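PDB 3B2N: uncharacterized protein Q99UF4 from Staphylococcus aureus, which probably acts as a LuxR-family, DNA-binding response regulator, its CheY-like receiver domain passing a phosphorylation signal on to transcription. Local coordinates for residues 6-11 and 21-26; 50-55 and 115-120; 31-36 and 46-51; 102-107 and 111-116; 66-71 and 80-85. All coordinates share one frame; numbering follows the deposited sequence.

Contact 1 (6-11 and 21-26). With NA (sodium ion), chain B.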
# COMPACT_ATOMS: atom_id res chain seq x y z
N LEU A 6 3.00 1.46 9.09
CA LEU A 6 2.36 1.06 7.87
C LEU A 6 0.85 0.97 8.07
O LEU A 6 0.39 0.53 9.12
CB LEU A 6 2.78 -0.38 7.52
CG LEU A 6 3.72 -0.73 6.39
CD1 LEU A 6 5.07 -0.21 6.78
CD2 LEU A 6 3.78 -2.24 6.29
N ILE A 7 0.11 1.31 7.02
CA ILE A 7 -1.27 0.91 6.92
C ILE A 7 -1.38 0.01 5.68
O ILE A 7 -0.72 0.26 4.66
CB ILE A 7 -2.24 2.16 6.84
CG1 ILE A 7 -2.27 2.89 8.19
CG2 ILE A 7 -3.68 1.71 6.34
CD1 ILE A 7 -3.09 4.19 8.28
N ILE A 8 -2.21 -1.02 5.75
CA ILE A 8 -2.35 -1.96 4.65
C ILE A 8 -3.77 -1.97 4.20
O ILE A 8 -4.68 -2.18 5.02
CB ILE A 8 -1.97 -3.39 5.03
CG1 ILE A 8 -0.49 -3.40 5.48
CG2 ILE A 8 -2.26 -4.37 3.78
CD1 ILE A 8 -0.05 -4.70 6.11
N ALA A 9 -3.99 -1.69 2.92
CA ALA A 9 -5.38 -1.76 2.45
C ALA A 9 -5.35 -2.83 1.35
O ALA A 9 -4.68 -2.67 0.32
CB ALA A 9 -5.85 -0.38 1.89
N GLU A 10 -6.07 -3.92 1.56
CA GLU A 10 -6.07 -5.02 0.61
C GLU A 10 -7.46 -5.71 0.54
O GLU A 10 -8.11 -5.99 1.56
CB GLU A 10 -4.94 -6.02 0.98
CG GLU A 10 -5.19 -7.51 0.53
CD GLU A 10 -5.16 -7.67 -1.01
OE1 GLU A 10 -4.32 -7.02 -1.69
OE2 GLU A 10 -6.01 -8.42 -1.55
N ASP A 11 -7.91 -5.97 -0.68
CA ASP A 11 -9.28 -6.42 -0.85
C ASP A 11 -9.47 -7.81 -0.27
O ASP A 11 -10.46 -8.10 0.32
CB ASP A 11 -9.63 -6.45 -2.34
CG ASP A 11 -11.09 -6.79 -2.57
OD1 ASP A 11 -11.36 -7.87 -3.07
OD2 ASP A 11 -11.98 -6.02 -2.15
N GLN A 21 0.51 -9.99 9.43
CA GLN A 21 1.39 -10.81 10.29
C GLN A 21 2.80 -10.97 9.78
O GLN A 21 3.77 -10.88 10.57
CB GLN A 21 0.76 -12.18 10.59
CG GLN A 21 -0.53 -12.01 11.42
CD GLN A 21 -1.25 -13.33 11.60
OE1 GLN A 21 -1.09 -14.27 10.81
NE2 GLN A 21 -2.02 -13.43 12.67
N LEU A 22 2.94 -11.21 8.47
CA LEU A 22 4.28 -11.55 7.93
C LEU A 22 5.14 -10.31 7.76
O LEU A 22 6.33 -10.35 7.99
CB LEU A 22 4.16 -12.26 6.58
CG LEU A 22 3.65 -13.70 6.72
CD1 LEU A 22 3.38 -14.28 5.36
CD2 LEU A 22 4.70 -14.50 7.47
N ILE A 23 4.54 -9.21 7.32
CA ILE A 23 5.33 -7.99 7.23
C ILE A 23 6.01 -7.60 8.57
O ILE A 23 7.18 -7.21 8.57
CB ILE A 23 4.52 -6.81 6.64
CG1 ILE A 23 4.33 -7.03 5.14
CG2 ILE A 23 5.30 -5.48 6.87
CD1 ILE A 23 3.22 -6.04 4.52
N LYS A 24 5.29 -7.71 9.68
CA LYS A 24 5.87 -7.46 10.98
C LYS A 24 7.01 -8.43 11.34
O LYS A 24 7.94 -8.03 12.04
CB LYS A 24 4.80 -7.51 12.08
CG LYS A 24 4.06 -6.19 12.24
CD LYS A 24 3.07 -6.22 13.40
CE LYS A 24 2.05 -7.36 13.25
NZ LYS A 24 0.88 -7.09 14.15
N LEU A 25 6.91 -9.68 10.91
CA LEU A 25 7.97 -10.67 11.17
C LEU A 25 9.19 -10.55 10.22
O LEU A 25 10.31 -10.86 10.62
CB LEU A 25 7.42 -12.09 11.11
CG LEU A 25 6.42 -12.47 12.21
CD1 LEU A 25 5.77 -13.78 11.90
CD2 LEU A 25 7.07 -12.54 13.53
N HIS A 26 8.95 -10.10 8.98
CA HIS A 26 10.02 -10.06 7.95
C HIS A 26 10.84 -8.77 8.02
O HIS A 26 11.89 -8.67 7.37
CB HIS A 26 9.45 -10.25 6.52
CG HIS A 26 9.27 -11.69 6.14
ND1 HIS A 26 10.33 -12.57 6.03
CD2 HIS A 26 8.16 -12.42 5.89
CE1 HIS A 26 9.87 -13.78 5.72
NE2 HIS A 26 8.55 -13.71 5.61
NA NA B . 9.94 -7.52 12.90
O HOH W 1 11.73 -9.06 12.04
O HOH W 2 8.42 -5.63 13.97
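Within the first beta-alpha-beta unit of the receiver domain, Ile23 of helix 13-26 lays its two branches on Leu6 and Ile8 of strand 4-9. The branches divide the work. CG2, anti to the backbone N because chi1 is -73°, meets CD2 of Leu6 at 3.6 Å, the two side chains crossing obliquely. CD1, at the end of the longer arm, approaches CD1 of Ile8 tip to tip at 3.9 Å. Leu6 and Ile8 stand two residues apart, so their side chains leave the same face of the strand. This is how a parallel sheet takes on its first covering helix in the CheY-like fold: strand 4-9 runs out, helix 13-26 returns across one face, and strand 29-35 pairs beside the first. Phe29 of that strand also touches Ile23 and Leu6, and all three residues of the contact are buried. Near the C-terminal end of the helix, Lys24 turns its carbonyl to a sodium ion, with its O 2.2 Å from the metal. Two waters lie 2.5 and 2.6 Å from the sodium, and the O of Gly27 also binds it. The nearer water donates a hydrogen bond to Leu25 O over 2.7 Å.

Contact 2 (50-55 and 115-120)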
# COMPACT_ATOMS: atom_id res chain seq x y z
N PRO A 50 0.70 7.21 8.57
CA PRO A 50 1.80 6.23 8.62
C PRO A 50 2.96 6.67 7.72
O PRO A 50 2.77 7.47 6.82
CB PRO A 50 1.15 4.95 8.05
CG PRO A 50 0.10 5.49 7.10
CD PRO A 50 -0.43 6.75 7.76
N ASN A 51 4.16 6.12 7.95
CA ASN A 51 5.30 6.39 7.08
C ASN A 51 5.07 5.84 5.65
O ASN A 51 5.40 6.47 4.63
CB ASN A 51 6.55 5.77 7.72
CG ASN A 51 6.82 6.31 9.11
OD1 ASN A 51 7.11 5.56 10.04
ND2 ASN A 51 6.71 7.60 9.26
N VAL A 52 4.41 4.70 5.58
CA VAL A 52 4.29 3.96 4.34
C VAL A 52 2.88 3.38 4.29
O VAL A 52 2.31 2.97 5.33
CB VAL A 52 5.28 2.71 4.30
CG1 VAL A 52 5.09 1.88 3.02
CG2 VAL A 52 6.75 3.12 4.48
N VAL A 53 2.33 3.32 3.08
CA VAL A 53 1.09 2.57 2.88
C VAL A 53 1.25 1.53 1.78
O VAL A 53 1.96 1.75 0.76
CB VAL A 53 -0.17 3.45 2.63
CG1 VAL A 53 -0.50 4.30 3.86
CG2 VAL A 53 -0.01 4.39 1.40
N ILE A 54 0.55 0.41 1.96
CA ILE A 54 0.46 -0.64 0.95
C ILE A 54 -1.00 -0.68 0.47
O ILE A 54 -1.92 -0.81 1.31
CB ILE A 54 0.89 -1.97 1.57
CG1 ILE A 54 2.31 -1.78 2.15
CG2 ILE A 54 0.96 -3.03 0.58
CD1 ILE A 54 2.83 -3.04 2.80
N LEU A 55 -1.18 -0.57 -0.84
CA LEU A 55 -2.51 -0.37 -1.39
C LEU A 55 -2.73 -1.37 -2.52
O LEU A 55 -1.92 -1.44 -3.47
CB LEU A 55 -2.63 1.06 -1.98
CG LEU A 55 -3.14 2.29 -1.23
CD1 LEU A 55 -3.08 2.19 0.25
CD2 LEU A 55 -2.44 3.52 -1.70
N GLU A 115 11.71 -6.08 1.19
CA GLU A 115 12.91 -5.46 0.60
C GLU A 115 12.53 -4.18 -0.14
O GLU A 115 13.22 -3.15 -0.00
CB GLU A 115 13.55 -6.38 -0.43
CG GLU A 115 14.12 -7.67 0.05
CD GLU A 115 14.88 -8.38 -1.08
OE1 GLU A 115 14.79 -9.63 -1.19
OE2 GLU A 115 15.53 -7.64 -1.87
N THR A 116 11.43 -4.23 -0.91
CA THR A 116 10.98 -3.07 -1.66
C THR A 116 10.59 -1.89 -0.77
O THR A 116 10.99 -0.75 -1.02
CB THR A 116 9.84 -3.43 -2.63
OG1 THR A 116 10.33 -4.43 -3.56
CG2 THR A 116 9.40 -2.20 -3.35
N ILE A 117 9.85 -2.15 0.30
CA ILE A 117 9.50 -1.12 1.25
C ILE A 117 10.78 -0.51 1.85
O ILE A 117 10.92 0.73 1.94
CB ILE A 117 8.65 -1.71 2.37
CG1 ILE A 117 7.31 -2.24 1.83
CG2 ILE A 117 8.47 -0.73 3.48
CD1 ILE A 117 6.61 -3.16 2.82
N ASN A 118 11.72 -1.37 2.26
CA ASN A 118 12.98 -0.88 2.79
C ASN A 118 13.73 0.02 1.79
O ASN A 118 14.21 1.07 2.18
CB ASN A 118 13.88 -2.02 3.28
CG ASN A 118 13.37 -2.66 4.55
OD1 ASN A 118 12.74 -2.00 5.38
ND2 ASN A 118 13.65 -3.93 4.72
N LYS A 119 13.83 -0.38 0.52
CA LYS A 119 14.50 0.45 -0.50
C LYS A 119 13.76 1.76 -0.62
O LYS A 119 14.37 2.80 -0.63
CB LYS A 119 14.56 -0.19 -1.89
CG LYS A 119 14.88 -1.66 -1.95
CD LYS A 119 16.34 -1.97 -2.11
CE LYS A 119 16.51 -3.35 -2.74
NZ LYS A 119 17.52 -4.19 -2.02
N VAL A 120 12.45 1.70 -0.71
CA VAL A 120 11.65 2.90 -0.85
C VAL A 120 11.82 3.83 0.37
O VAL A 120 11.98 5.04 0.22
CB VAL A 120 10.15 2.54 -1.09
CG1 VAL A 120 9.27 3.72 -0.92
CG2 VAL A 120 9.96 1.96 -2.47
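Ile117 of helix 110-121 sets its CD1 methyl against CD1 of Ile54 on strand 52-55, 3.8 Å away, with the two side chains crossing at about a right angle. Each isoleucine carries its longer branch beside the backbone N and opposite the carbonyl carbon. For Ile54 the torsion chi2 of 179° then stretches the arm straight. That extension matters, since the CA-CB bond of Ile54 does not aim at the helix and only the end of the side chain closes the gap. Val52 behaves differently: its side chain starts out facing the helix, and its CG1 rests more loosely on CG2 of Ile117, at 4.3 Å. Ile117 thus offers one branch to each of two strand residues, and it lies nearest to Val52 in backbone terms, with 7.9 Å between their CA atoms. No hydrogen bond crosses between the segments; the contact is purely apolar and fully buried. Away from the contact, Glu115 and Lys119, one turn apart, form a long, weak ion pair. The principle illustrated is that one helix residue can serve several strands. CG1 of Ile117 also packs on CD1 of Ile81 in strand 79-84, 3.5 Å away, and its side chain touches Phe29 of strand 29-35. Ile54 meets Ile23 of helix 13-26 as well, so helices 13-26 and 110-121 share one face of the sheet, while Leu55, on the other face, touches Val80 of the neighbouring strand 79-84.

Contact 3 (31-36 and 46-51)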
# COMPACT_ATOMS: atom_id res chain seq x y z
N ILE A 31 2.25 -2.08 12.23
CA ILE A 31 1.05 -1.94 11.41
C ILE A 31 0.06 -1.14 12.24
O ILE A 31 -0.41 -1.62 13.29
CB ILE A 31 0.41 -3.32 11.04
CG1 ILE A 31 1.45 -4.33 10.47
CG2 ILE A 31 -0.76 -3.14 10.05
CD1 ILE A 31 2.22 -3.90 9.29
N LEU A 32 -0.29 0.05 11.78
CA LEU A 32 -1.24 0.88 12.52
C LEU A 32 -2.72 0.52 12.30
O LEU A 32 -3.55 0.75 13.16
CB LEU A 32 -1.01 2.35 12.17
CG LEU A 32 -0.08 3.25 12.95
CD1 LEU A 32 0.95 2.48 13.75
CD2 LEU A 32 0.54 4.23 11.96
N ALA A 33 -3.04 -0.02 11.11
CA ALA A 33 -4.42 -0.27 10.72
C ALA A 33 -4.40 -1.11 9.45
O ALA A 33 -3.43 -1.02 8.70
CB ALA A 33 -5.16 1.09 10.44
N ASP A 34 -5.44 -1.89 9.20
CA ASP A 34 -5.57 -2.56 7.92
C ASP A 34 -7.05 -2.60 7.51
O ASP A 34 -7.92 -2.59 8.38
CB ASP A 34 -5.00 -3.97 8.01
CG ASP A 34 -5.88 -4.89 8.82
OD1 ASP A 34 -5.73 -4.92 10.06
OD2 ASP A 34 -6.73 -5.59 8.22
N THR A 35 -7.34 -2.69 6.21
CA THR A 35 -8.76 -2.62 5.77
C THR A 35 -8.88 -3.14 4.36
O THR A 35 -7.89 -3.24 3.66
CB THR A 35 -9.35 -1.14 5.84
OG1 THR A 35 -10.67 -1.11 5.34
CG2 THR A 35 -8.52 -0.17 5.00
N ASP A 36 -10.09 -3.47 3.95
CA ASP A 36 -10.35 -3.90 2.59
C ASP A 36 -11.05 -2.80 1.80
O ASP A 36 -11.46 -3.01 0.68
CB ASP A 36 -11.18 -5.19 2.58
CG ASP A 36 -12.57 -5.01 3.18
OD1 ASP A 36 -13.38 -5.95 3.06
OD2 ASP A 36 -12.86 -3.98 3.79
N GLU A 46 -5.26 9.57 7.03
CA GLU A 46 -5.30 10.94 7.57
C GLU A 46 -5.30 10.95 9.10
O GLU A 46 -4.65 11.78 9.72
CB GLU A 46 -6.48 11.74 7.01
CG GLU A 46 -6.36 12.01 5.54
CD GLU A 46 -7.65 12.54 4.93
OE1 GLU A 46 -7.55 13.38 4.00
OE2 GLU A 46 -8.76 12.12 5.37
N GLU A 47 -6.03 10.03 9.71
CA GLU A 47 -6.02 9.89 11.16
C GLU A 47 -4.62 9.54 11.70
O GLU A 47 -4.16 10.20 12.64
CB GLU A 47 -7.06 8.87 11.64
CG GLU A 47 -7.15 8.73 13.16
CD GLU A 47 -7.86 7.45 13.63
OE1 GLU A 47 -7.99 7.26 14.86
OE2 GLU A 47 -8.29 6.63 12.78
N TYR A 48 -3.96 8.52 11.12
CA TYR A 48 -2.73 7.96 11.73
C TYR A 48 -1.40 8.46 11.16
O TYR A 48 -0.35 8.25 11.79
CB TYR A 48 -2.72 6.43 11.69
CG TYR A 48 -3.69 5.75 12.61
CD1 TYR A 48 -3.44 5.66 13.98
CD2 TYR A 48 -4.88 5.19 12.11
CE1 TYR A 48 -4.35 5.03 14.84
CE2 TYR A 48 -5.80 4.57 12.93
CZ TYR A 48 -5.53 4.48 14.31
OH TYR A 48 -6.44 3.86 15.14
N ASN A 49 -1.42 9.10 9.99
CA ASN A 49 -0.19 9.45 9.25
C ASN A 49 0.94 8.37 9.20
O ASN A 49 2.04 8.60 9.72
CB ASN A 49 0.36 10.76 9.80
CG ASN A 49 -0.69 11.84 9.85
OD1 ASN A 49 -1.29 12.10 10.91
ND2 ASN A 49 -0.96 12.45 8.69
N PRO A 50 0.70 7.21 8.57
CA PRO A 50 1.80 6.23 8.62
C PRO A 50 2.96 6.67 7.72
O PRO A 50 2.77 7.47 6.82
CB PRO A 50 1.15 4.95 8.05
CG PRO A 50 0.10 5.49 7.10
CD PRO A 50 -0.43 6.75 7.76
N ASN A 51 4.16 6.12 7.95
CA ASN A 51 5.30 6.39 7.08
C ASN A 51 5.07 5.84 5.65
O ASN A 51 5.40 6.47 4.63
CB ASN A 51 6.55 5.77 7.72
CG ASN A 51 6.82 6.31 9.11
OD1 ASN A 51 7.11 5.56 10.04
ND2 ASN A 51 6.71 7.60 9.26
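With chi1 at -71°, the ring of Tyr48 stands beside its own backbone N and opposite the carbonyl carbon, a setting that swings it toward strand 29-35. Leu32 answers with chi1 of -91° and chi2 of 21°, both some way from staggered values, which carry CD2 into the angle between Tyr48 and Pro50. There CD2 lies 3.9 Å from CB of Tyr48 and 4.0 Å from CB of Pro50, so a single methyl bridges the end of helix 38-48 and the turn that follows it. The aromatic ring reaches farther along the strand. The carbonyl O of Leu32 lies over one of its faces, and CB of Ala33 approaches CE2 obliquely at 4.3 Å. Another ring contact comes from within the helix: CD of Glu47 sits 3.6 Å above the ring plane, displaced toward the rim. Leu32 and Ala33 are consecutive, yet both direct their side chains at the helix. Leu32 has helix-like backbone angles, and the bonds to strand 4-9 pass from Leu32 on Leu6 to Ala33 on Ile8, which is consistent with a beta bulge in this outer strand. Beyond Tyr48 the chain leaves the helix through Asn49, whose phi is positive, and Pro50 turns it back to the sheet, where it also touches Ile7. The layout is that of a beta-alpha-beta crossover in the CheY-like fold: strand 29-35 and strand 52-55 flank strand 4-9 in the parallel sheet, and helix 38-48 carries the chain across it.

Contact 4 (102-107 and 111-116)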
# COMPACT_ATOMS: atom_id res chain seq x y z
N ALA A 102 6.43 2.57 -5.35
CA ALA A 102 6.74 1.28 -5.95
C ALA A 102 5.47 0.57 -6.41
O ALA A 102 4.40 0.74 -5.82
CB ALA A 102 7.56 0.40 -4.98
N TYR A 103 5.59 -0.22 -7.47
CA TYR A 103 4.47 -0.99 -7.98
C TYR A 103 4.90 -2.46 -7.87
O TYR A 103 5.84 -2.86 -8.52
CB TYR A 103 4.25 -0.62 -9.43
CG TYR A 103 2.96 -1.12 -10.04
CD1 TYR A 103 1.77 -0.38 -9.93
CD2 TYR A 103 2.92 -2.32 -10.75
CE1 TYR A 103 0.59 -0.82 -10.52
CE2 TYR A 103 1.74 -2.77 -11.33
CZ TYR A 103 0.59 -2.02 -11.20
OH TYR A 103 -0.55 -2.44 -11.77
N VAL A 104 4.24 -3.25 -7.05
CA VAL A 104 4.68 -4.61 -6.82
C VAL A 104 3.59 -5.60 -7.23
O VAL A 104 2.44 -5.53 -6.75
CB VAL A 104 5.06 -4.79 -5.34
CG1 VAL A 104 5.41 -6.27 -5.00
CG2 VAL A 104 6.24 -3.88 -5.01
N LEU A 105 3.95 -6.53 -8.11
CA LEU A 105 3.02 -7.59 -8.51
C LEU A 105 2.96 -8.67 -7.46
O LEU A 105 3.98 -8.99 -6.85
CB LEU A 105 3.52 -8.24 -9.80
CG LEU A 105 2.91 -8.05 -11.18
CD1 LEU A 105 2.41 -6.67 -11.42
CD2 LEU A 105 3.97 -8.44 -12.19
N LYS A 106 1.79 -9.31 -7.30
CA LYS A 106 1.67 -10.44 -6.35
C LYS A 106 2.35 -11.72 -6.83
O LYS A 106 2.23 -12.74 -6.16
CB LYS A 106 0.20 -10.67 -5.96
CG LYS A 106 -0.32 -9.39 -5.26
CD LYS A 106 -1.75 -9.54 -4.80
CE LYS A 106 -2.27 -8.28 -4.11
NZ LYS A 106 -3.77 -8.44 -3.95
N GLU A 107 3.06 -11.65 -7.97
CA GLU A 107 4.10 -12.63 -8.32
C GLU A 107 5.31 -12.66 -7.37
O GLU A 107 6.07 -13.64 -7.34
CB GLU A 107 4.63 -12.37 -9.74
CG GLU A 107 3.79 -13.08 -10.80
CD GLU A 107 4.17 -12.70 -12.22
OE1 GLU A 107 3.48 -13.17 -13.15
OE2 GLU A 107 5.16 -11.94 -12.42
N GLU A 111 8.55 -11.33 1.45
CA GLU A 111 10.00 -11.04 1.62
C GLU A 111 10.50 -10.01 0.61
O GLU A 111 11.17 -9.05 0.98
CB GLU A 111 10.87 -12.29 1.39
CG GLU A 111 10.76 -13.37 2.41
CD GLU A 111 9.57 -14.35 2.18
OE1 GLU A 111 8.47 -13.97 1.67
OE2 GLU A 111 9.77 -15.54 2.55
N GLU A 112 10.19 -10.22 -0.68
CA GLU A 112 10.53 -9.21 -1.73
C GLU A 112 9.79 -7.88 -1.51
O GLU A 112 10.34 -6.78 -1.65
CB GLU A 112 10.25 -9.81 -3.10
CG GLU A 112 11.20 -11.00 -3.39
CD GLU A 112 10.84 -11.83 -4.62
OE1 GLU A 112 9.64 -12.03 -4.91
OE2 GLU A 112 11.77 -12.31 -5.31
N LEU A 113 8.53 -7.98 -1.10
CA LEU A 113 7.79 -6.76 -0.82
C LEU A 113 8.47 -5.97 0.32
O LEU A 113 8.63 -4.76 0.22
CB LEU A 113 6.31 -7.09 -0.53
CG LEU A 113 5.48 -5.98 0.12
CD1 LEU A 113 5.36 -4.87 -0.86
CD2 LEU A 113 4.11 -6.48 0.57
N VAL A 114 8.89 -6.66 1.38
CA VAL A 114 9.62 -6.03 2.49
C VAL A 114 10.93 -5.38 2.00
O VAL A 114 11.20 -4.24 2.33
CB VAL A 114 9.85 -7.00 3.71
CG1 VAL A 114 10.97 -6.50 4.64
CG2 VAL A 114 8.50 -7.28 4.47
N GLU A 115 11.71 -6.08 1.19
CA GLU A 115 12.91 -5.46 0.60
C GLU A 115 12.53 -4.18 -0.14
O GLU A 115 13.22 -3.15 -0.00
CB GLU A 115 13.55 -6.38 -0.43
CG GLU A 115 14.12 -7.67 0.05
CD GLU A 115 14.88 -8.38 -1.08
OE1 GLU A 115 14.79 -9.63 -1.19
OE2 GLU A 115 15.53 -7.64 -1.87
N THR A 116 11.43 -4.23 -0.91
CA THR A 116 10.98 -3.07 -1.66
C THR A 116 10.59 -1.89 -0.77
O THR A 116 10.99 -0.75 -1.02
CB THR A 116 9.84 -3.43 -2.63
OG1 THR A 116 10.33 -4.43 -3.56
CG2 THR A 116 9.40 -2.20 -3.35
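Val104 and Thr116 slide past each other in opposite directions, so that the CG2 methyls, rather than the whole side chains, do the touching, at 3.9 Å. The same CG2 of Thr116 presses closer to CB of Ala102, at 3.6 Å, and therefore fits against two residues on one face of strand 102-105. Leu113, a turn earlier in the helix, sets out obliquely to the strand but brings CD1 round to within 4.4 Å of CG2 of Val104, a looser touch. The other branch of Thr116 helps to fix its orientation. OG1, placed beside the backbone N by chi1 of -60°, donates to the carbonyl O of Glu112 over 3.0 Å. The bond meets that carbonyl at a C=O...OG1 angle of 139°, with the donor 38° above the carbonyl plane. Because Thr116 N donates to the same oxygen at 2.9 Å, Glu112 O is gripped twice. The hydroxyl is thereby turned back onto its own helix, and the methyl is the branch presented to the strand. The strand and helix segments run almost exactly antiparallel, with axes 9.8 Å apart. Past the strand, Lys106 forms a salt bridge with Glu10, near Asp56, a grouping consistent with the lysine and acidic pocket of CheY-like receiver domains. Strand 102-105 and helix 110-121 form the closing beta-alpha pair of the CheY-like fold, at the edge of its parallel sheet.

Contact 5 (66-71 and 80-85)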
# COMPACT_ATOMS: atom_id res chain seq x y z
N GLU A 66 -6.96 5.85 -6.75
CA GLU A 66 -7.62 7.04 -6.20
C GLU A 66 -7.05 7.46 -4.81
O GLU A 66 -6.93 8.63 -4.51
CB GLU A 66 -9.12 6.80 -6.10
CG GLU A 66 -9.76 6.62 -7.45
CD GLU A 66 -11.17 6.11 -7.39
OE1 GLU A 66 -11.50 5.19 -6.59
OE2 GLU A 66 -11.98 6.62 -8.19
N VAL A 67 -6.76 6.50 -3.95
CA VAL A 67 -6.12 6.81 -2.67
C VAL A 67 -4.72 7.43 -2.92
O VAL A 67 -4.39 8.45 -2.35
CB VAL A 67 -6.00 5.56 -1.77
CG1 VAL A 67 -5.18 5.85 -0.48
CG2 VAL A 67 -7.42 5.01 -1.38
N LEU A 68 -3.91 6.81 -3.78
CA LEU A 68 -2.60 7.37 -4.14
C LEU A 68 -2.77 8.79 -4.67
O LEU A 68 -2.07 9.71 -4.21
CB LEU A 68 -1.91 6.47 -5.19
CG LEU A 68 -0.75 7.09 -6.02
CD1 LEU A 68 0.44 7.41 -5.11
CD2 LEU A 68 -0.32 6.11 -7.08
N ALA A 69 -3.70 8.99 -5.59
CA ALA A 69 -3.90 10.33 -6.14
C ALA A 69 -4.21 11.34 -5.04
O ALA A 69 -3.71 12.47 -5.08
CB ALA A 69 -4.98 10.36 -7.24
N GLU A 70 -5.03 10.94 -4.05
CA GLU A 70 -5.43 11.91 -3.03
C GLU A 70 -4.28 12.24 -2.08
O GLU A 70 -4.13 13.39 -1.66
CB GLU A 70 -6.64 11.44 -2.22
CG GLU A 70 -7.31 12.57 -1.46
CD GLU A 70 -8.53 12.11 -0.71
OE1 GLU A 70 -9.26 11.22 -1.23
OE2 GLU A 70 -8.77 12.63 0.40
N ILE A 71 -3.49 11.23 -1.73
CA ILE A 71 -2.28 11.44 -0.89
C ILE A 71 -1.34 12.43 -1.58
O ILE A 71 -0.71 13.30 -0.92
CB ILE A 71 -1.56 10.08 -0.66
CG1 ILE A 71 -2.42 9.18 0.21
CG2 ILE A 71 -0.15 10.24 0.01
CD1 ILE A 71 -1.92 7.73 0.21
N VAL A 80 4.22 5.29 -0.87
CA VAL A 80 3.04 4.53 -1.27
C VAL A 80 3.48 3.40 -2.17
O VAL A 80 4.10 3.64 -3.23
CB VAL A 80 1.97 5.41 -2.04
CG1 VAL A 80 0.80 4.56 -2.48
CG2 VAL A 80 1.52 6.65 -1.22
N ILE A 81 3.12 2.18 -1.78
CA ILE A 81 3.39 1.01 -2.60
C ILE A 81 2.07 0.39 -3.02
O ILE A 81 1.25 0.05 -2.16
CB ILE A 81 4.25 0.01 -1.80
CG1 ILE A 81 5.61 0.68 -1.53
CG2 ILE A 81 4.37 -1.32 -2.62
CD1 ILE A 81 6.20 0.37 -0.25
N ILE A 82 1.85 0.26 -4.32
CA ILE A 82 0.75 -0.50 -4.84
C ILE A 82 1.16 -1.96 -5.00
O ILE A 82 2.26 -2.25 -5.47
CB ILE A 82 0.24 0.10 -6.14
CG1 ILE A 82 -0.26 1.53 -5.87
CG2 ILE A 82 -0.75 -0.82 -6.87
CD1 ILE A 82 -1.51 1.91 -6.50
N VAL A 83 0.28 -2.88 -4.59
CA VAL A 83 0.58 -4.32 -4.62
C VAL A 83 -0.64 -4.94 -5.22
O VAL A 83 -1.70 -4.85 -4.61
CB VAL A 83 0.80 -4.87 -3.17
CG1 VAL A 83 1.01 -6.37 -3.16
CG2 VAL A 83 1.95 -4.25 -2.59
N THR A 84 -0.53 -5.54 -6.42
CA THR A 84 -1.70 -5.97 -7.17
C THR A 84 -1.44 -7.25 -7.96
O THR A 84 -0.28 -7.56 -8.28
CB THR A 84 -2.16 -4.85 -8.17
OG1 THR A 84 -3.40 -5.21 -8.80
CG2 THR A 84 -1.06 -4.58 -9.27
N THR A 85 -2.50 -8.00 -8.29
CA THR A 85 -2.41 -9.04 -9.34
C THR A 85 -2.37 -8.47 -10.78
O THR A 85 -1.95 -9.17 -11.70
CB THR A 85 -3.57 -10.03 -9.26
OG1 THR A 85 -4.80 -9.30 -9.41
CG2 THR A 85 -3.61 -10.69 -7.93
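Val80 on strand 79-84 is held between Leu68 and Ile71 of helix 64-73, in the beta-alpha-beta unit that runs from strand 52-55 through this helix to strand 79-84. Both valine methyls are used. CG1, anti to the backbone N, meets CD1 of Leu68 at 3.9 Å, and CG2, on the other branch, meets CD1 of Ile71, also at 3.9 Å. The approaches differ: Leu68 slants across the valine, whereas Ile71 and Val80 reach toward each other tip to tip. Leu68 is brought over by its first torsion of 161°, which leaves CG opposite the backbone N. Packing slackens farther along the strand, where CD2 of Leu68 comes no nearer than 4.4 Å to CD1 of Ile82, a side chain that starts out obliquely and reaches the helix with its end alone. The strand and helix segments run antiparallel at 172°, with axes 9.9 Å apart, and their CA atoms come nearest at Leu68 and Val80. On the solvent side the helix is polar: Glu66 is exposed and accepts a hydrogen bond from Thr63 N, and Glu70 forms a salt bridge with Lys74. Ile81 faces away from this helix and touches Ala102 and Val104 of strand 102-105. At the tight end, CD1 of Leu68 also lies 4.0 Å from CB of Val80.

In the fold
Read from the N terminus, the contacts show how a CheY-like domain is built up by successive strand-helix returns. Contact 1 closes a short loop between the first strand and first helix, and contact 3 closes the next before the chain enters strand 52-55. Contact 2 opens on Pro50 and Asn51, where contact 3 ends, and spans the rest of the domain to helix 110-121. Contact 5 lies wholly within that long span; contact 4 opens inside it and ends on the same helix, sharing Glu115 and Thr116 with contact 2. All five reach one parallel sheet of order 2-1-3-4-5. Contact 2 ties its middle to the last helix, while contacts 3 and 4 lie at its two edges, their centres about 19 Å apart.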